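PDB 5YYL: major royal jelly protein 1 from Apis mellifera, which is the most abundant protein of royal jelly, probably has a nutritional role in larval food, and binds the sterol 24-methylenecholesterol. Local coordinates for residues S67-Q71 / A355-K360; M261-L265 / Y277-E281. All coordinates share one frame; numbering follows the deposited sequence.

Contact 1. Residues S67-Q71 / A355-K360; sequences SDIDQ and ASMKIK
The carboxylate of D70 forms salt bridges to two lysines of 355-360. K358 NZ comes to OD2 from above the carboxylate plane, 41° out of it, whereas K360 NZ meets OD1 on its syn lone pair, 2.7 Å away. Strands 65-72 and 353-361 are the inner strands of neighbouring β-propeller blades. The anti lone pair of D70 OD1 takes Q71 N, so two donors grip this oxygen and fix the rotation of the group. The two strands run nearly parallel, 18° apart with their axes 6.0 Å from each other, and no backbone hydrogen bond joins them; each bonds along its own blade, and long, charged side chains bridge the gap. The K358 chain bends at chi2 (-72°) and again at its end, which carries NZ to D70 OD2 (2.7 Å) and to I69 O (2.8 Å). D68 adds a weaker salt bridge, OD2 to K358 NZ at 3.3 Å, completing a network of D68, D70, K358 and K360. L127, on the inner strand 124-129 of a third blade, gives its N to D68 OD2 and its O to K358 NZ. Lysine suits this place because one ammonium can serve several acceptors, and the pairing probably keeps these largely buried aspartates charged. Q71 NE2 bonds to H73 O, while OE1 lies alongside CG and CD of K360, whose NZ donates to Q71 O in the carbonyl plane, at 3.2 Å.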
loop_
_atom_site.group_PDB
_atom_site.type_symbol
_atom_site.label_atom_id
_atom_site.label_comp_id
_atom_site.label_asym_id
_atom_site.label_seq_id
_atom_site.Cartn_x
_atom_site.Cartn_y
_atom_site.Cartn_z
ATOM N N SER A 67 -8.988 -3.334 42.066
ATOM C CA SER A 67 -7.813 -3.869 42.726
ATOM C C SER A 67 -6.605 -3.886 41.781
ATOM O O SER A 67 -5.529 -3.432 42.153
ATOM C CB SER A 67 -8.113 -5.278 43.237
ATOM O OG SER A 67 -6.987 -5.828 43.890
ATOM N N ASP A 68 -6.785 -4.427 40.576
ATOM C CA ASP A 68 -5.690 -4.590 39.623
ATOM C C ASP A 68 -6.149 -4.327 38.187
ATOM O O ASP A 68 -7.333 -4.377 37.889
ATOM C CB ASP A 68 -5.110 -6.017 39.745
ATOM C CG ASP A 68 -3.658 -6.148 39.220
ATOM O OD1 ASP A 68 -3.035 -5.144 38.849
ATOM O OD2 ASP A 68 -3.116 -7.272 39.189
ATOM N N ILE A 69 -5.191 -4.006 37.319
ATOM C CA ILE A 69 -5.408 -3.909 35.876
ATOM C C ILE A 69 -4.356 -4.742 35.192
ATOM O O ILE A 69 -3.309 -5.036 35.774
ATOM C CB ILE A 69 -5.323 -2.459 35.344
ATOM C CG1 ILE A 69 -3.961 -1.812 35.636
ATOM C CG2 ILE A 69 -6.428 -1.615 35.963
ATOM C CD1 ILE A 69 -3.764 -0.438 35.026
ATOM N N ASP A 70 -4.643 -5.132 33.964
ATOM C CA ASP A 70 -3.620 -5.670 33.079
ATOM C C ASP A 70 -4.088 -5.493 31.631
ATOM O O ASP A 70 -5.120 -4.873 31.387
ATOM C CB ASP A 70 -3.281 -7.121 33.441
ATOM C CG ASP A 70 -1.824 -7.481 33.130
ATOM O OD1 ASP A 70 -1.399 -7.235 31.956
ATOM O OD2 ASP A 70 -1.123 -8.031 34.031
ATOM N N GLN A 71 -3.322 -6.000 30.674
ATOM C CA GLN A 71 -3.564 -5.716 29.274
ATOM C C GLN A 71 -2.997 -6.840 28.451
ATOM O O GLN A 71 -1.862 -7.257 28.692
ATOM C CB GLN A 71 -2.893 -4.390 28.907
ATOM C CG GLN A 71 -3.008 -3.979 27.442
ATOM C CD GLN A 71 -1.998 -4.641 26.516
ATOM O OE1 GLN A 71 -0.856 -4.886 26.901
ATOM N NE2 GLN A 71 -2.414 -4.934 25.294
ATOM N N ALA A 355 -2.735 1.905 42.948
ATOM C CA ALA A 355 -3.048 0.541 43.346
ATOM C C ALA A 355 -2.425 -0.496 42.443
ATOM O O ALA A 355 -2.312 -1.658 42.836
ATOM C CB ALA A 355 -4.549 0.342 43.365
ATOM N N SER A 356 -2.066 -0.119 41.212
ATOM C CA SER A 356 -1.444 -1.092 40.319
ATOM C C SER A 356 -0.628 -0.490 39.215
ATOM O O SER A 356 -0.907 0.610 38.787
ATOM C CB SER A 356 -2.493 -2.013 39.711
ATOM O OG SER A 356 -1.887 -3.249 39.417
ATOM N N MET A 357 0.396 -1.221 38.784
ATOM C CA MET A 357 1.232 -0.846 37.653
ATOM C C MET A 357 1.689 -2.062 36.876
ATOM O O MET A 357 1.993 -3.099 37.465
ATOM C CB MET A 357 2.452 -0.088 38.133
ATOM C CG MET A 357 2.105 1.296 38.597
ATOM S SD MET A 357 3.569 2.182 39.148
ATOM C CE MET A 357 2.913 3.792 38.735
ATOM N N LYS A 358 1.710 -1.943 35.555
ATOM C CA LYS A 358 2.249 -2.983 34.687
ATOM C C LYS A 358 3.058 -2.319 33.585
ATOM O O LYS A 358 2.813 -1.163 33.251
ATOM C CB LYS A 358 1.128 -3.819 34.063
ATOM C CG LYS A 358 0.134 -4.403 35.048
ATOM C CD LYS A 358 0.751 -5.527 35.849
ATOM C CE LYS A 358 -0.156 -5.990 36.975
ATOM N NZ LYS A 358 -1.304 -6.794 36.453
ATOM N N ILE A 359 4.020 -3.045 33.025
ATOM C CA ILE A 359 4.804 -2.560 31.906
ATOM C C ILE A 359 4.747 -3.557 30.768
ATOM O O ILE A 359 5.006 -4.732 30.943
ATOM C CB ILE A 359 6.269 -2.230 32.312
ATOM C CG1 ILE A 359 6.252 -0.985 33.218
ATOM C CG2 ILE A 359 7.143 -1.964 31.077
ATOM C CD1 ILE A 359 7.599 -0.474 33.658
ATOM N N LYS A 360 4.442 -3.034 29.590
ATOM C CA LYS A 360 4.273 -3.803 28.369
ATOM C C LYS A 360 5.242 -3.295 27.325
ATOM O O LYS A 360 5.669 -2.159 27.393
ATOM C CB LYS A 360 2.828 -3.616 27.870
ATOM C CG LYS A 360 1.758 -4.057 28.875
ATOM C CD LYS A 360 1.706 -5.579 29.046
ATOM C CE LYS A 360 1.089 -5.967 30.383
ATOM N NZ LYS A 360 0.823 -7.426 30.447
#

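Contact 2. Residues M261-L265 / Y277-E281; sequences MTNNL and YVNTE
Two neighbouring strands of a propeller blade, 264-269 and 275-279, form a β-hairpin, and this contact lies where its arms open. L265 and V278 are the hydrogen-bonded antiparallel pair: L265 N donates to V278 O (2.9 Å) and V278 N to L265 O (3.2 Å). Their side chains share one face, L265 CB lying 4.0 Å from V278 CG1, and apolar residues suit it because M256 and A189 also pack on L265. N264 and N279, the non-hydrogen-bonded pair, occupy the other face. There the N264 amide meets the Y277 ring obliquely, CG 3.3 Å from CD1 with the planes 49° apart, while N279 ND2 gives N264 OD1 a weak bond. One step on, N263 O accepts from both T280 N and T280 OG1; the hydroxyl, 2.8 Å away, lies in the carbonyl plane on a lone pair. T280 OG1 stands between its backbone N and carbonyl carbon (chi1 56°), which aims it at that oxygen. Asparagine also suits position 263, whose backbone is left-handed. T262 OG1, also bonded to E332, accepts from N264 N in an ST turn, and N279 OD1 caps E281 N at 2.7 Å. The turn leads into one arm and the cap ends the other, at the open end of an antiparallel hairpin in a four-stranded β-propeller blade.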
loop_
_atom_site.group_PDB
_atom_site.type_symbol
_atom_site.label_atom_id
_atom_site.label_comp_id
_atom_site.label_asym_id
_atom_site.label_seq_id
_atom_site.Cartn_x
_atom_site.Cartn_y
_atom_site.Cartn_z
ATOM N N MET A 261 15.413 -8.569 34.604
ATOM C CA MET A 261 16.860 -8.554 34.339
ATOM C C MET A 261 17.697 -9.118 35.496
ATOM O O MET A 261 18.667 -9.812 35.242
ATOM C CB MET A 261 17.317 -7.132 33.914
ATOM C CG MET A 261 18.732 -6.721 34.334
ATOM S SD MET A 261 19.108 -4.978 33.978
ATOM C CE MET A 261 18.581 -4.815 32.283
ATOM N N THR A 262 17.342 -8.809 36.745
ATOM C CA THR A 262 18.116 -9.249 37.921
ATOM C C THR A 262 17.513 -10.413 38.711
ATOM O O THR A 262 18.196 -10.981 39.569
ATOM C CB THR A 262 18.349 -8.093 38.917
ATOM O OG1 THR A 262 17.135 -7.784 39.594
ATOM C CG2 THR A 262 18.859 -6.861 38.202
ATOM N N ASN A 263 16.245 -10.743 38.464
ATOM C CA ASN A 263 15.507 -11.750 39.248
ATOM C C ASN A 263 15.283 -11.384 40.729
ATOM O O ASN A 263 14.921 -12.242 41.537
ATOM C CB ASN A 263 16.160 -13.143 39.128
ATOM C CG ASN A 263 16.281 -13.603 37.692
ATOM O OD1 ASN A 263 15.426 -14.330 37.213
ATOM N ND2 ASN A 263 17.327 -13.160 36.990
ATOM N N ASN A 264 15.474 -10.116 41.088
ATOM C CA ASN A 264 15.113 -9.640 42.428
ATOM C C ASN A 264 13.618 -9.404 42.493
ATOM O O ASN A 264 13.072 -8.721 41.642
ATOM C CB ASN A 264 15.828 -8.349 42.751
ATOM C CG ASN A 264 17.317 -8.513 42.790
ATOM O OD1 ASN A 264 17.844 -9.539 43.255
ATOM N ND2 ASN A 264 18.016 -7.494 42.324
ATOM N N LEU A 265 12.963 -10.001 43.482
ATOM C CA LEU A 265 11.571 -9.701 43.800
ATOM C C LEU A 265 11.568 -8.565 44.823
ATOM O O LEU A 265 11.774 -8.788 46.022
ATOM C CB LEU A 265 10.878 -10.941 44.365
ATOM C CG LEU A 265 9.454 -10.776 44.869
ATOM C CD1 LEU A 265 8.546 -10.401 43.710
ATOM C CD2 LEU A 265 9.016 -12.064 45.535
ATOM N N TYR A 277 14.295 -6.377 49.020
ATOM C CA TYR A 277 14.156 -7.377 47.969
ATOM C C TYR A 277 14.790 -8.711 48.331
ATOM O O TYR A 277 15.645 -8.789 49.198
ATOM C CB TYR A 277 14.722 -6.873 46.639
ATOM C CG TYR A 277 16.224 -6.658 46.553
ATOM C CD1 TYR A 277 17.050 -7.616 45.977
ATOM C CD2 TYR A 277 16.809 -5.469 46.989
ATOM C CE1 TYR A 277 18.415 -7.417 45.866
ATOM C CE2 TYR A 277 18.180 -5.264 46.889
ATOM C CZ TYR A 277 18.975 -6.246 46.321
ATOM O OH TYR A 277 20.334 -6.073 46.193
ATOM N N VAL A 278 14.346 -9.759 47.636
ATOM C CA VAL A 278 14.911 -11.101 47.747
ATOM C C VAL A 278 15.265 -11.582 46.348
ATOM O O VAL A 278 14.441 -11.482 45.450
ATOM C CB VAL A 278 13.926 -12.068 48.430
ATOM C CG1 VAL A 278 12.650 -12.302 47.632
ATOM C CG2 VAL A 278 14.574 -13.409 48.709
ATOM N N ASN A 279 16.486 -12.080 46.154
ATOM C CA ASN A 279 16.805 -12.729 44.881
ATOM C C ASN A 279 16.103 -14.085 44.837
ATOM O O ASN A 279 16.056 -14.810 45.836
ATOM C CB ASN A 279 18.305 -12.897 44.655
ATOM C CG ASN A 279 18.628 -13.337 43.229
ATOM O OD1 ASN A 279 18.323 -14.466 42.815
ATOM N ND2 ASN A 279 19.232 -12.439 42.463
ATOM N N THR A 280 15.563 -14.414 43.665
ATOM C CA THR A 280 14.762 -15.616 43.478
ATOM C C THR A 280 15.552 -16.832 42.971
ATOM O O THR A 280 15.009 -17.938 42.972
ATOM C CB THR A 280 13.581 -15.353 42.521
ATOM O OG1 THR A 280 14.080 -14.854 41.277
ATOM C CG2 THR A 280 12.633 -14.343 43.113
ATOM N N GLU A 281 16.809 -16.662 42.556
ATOM C CA GLU A 281 17.682 -17.827 42.288
ATOM C C GLU A 281 17.801 -18.752 43.525
ATOM O O GLU A 281 17.924 -19.967 43.388
ATOM C CB GLU A 281 19.074 -17.392 41.799
ATOM C CG GLU A 281 19.063 -16.652 40.464
#

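Both contacts belong to one β-propeller, but one ties blades together and the other builds a blade. Contact 1 joins inner strands of adjacent blades, its centre about 5 Å from that of the chain; contact 2 is within a single blade, about 18 Å from the same point. Their centres are about 20 Å apart and their nearest atoms about 11 Å, and they do not meet. In sequence, 261-281 falls in the long interval between Q71 and A355, as the ring of blades closes between contact 1's two strands. Contact 1 is also the one nearer the sterol: the K360 side chain is about 12 Å from a bound sterol, and that of Q71 about 11 Å from that of P364, which binds 24-methylenecholesterol.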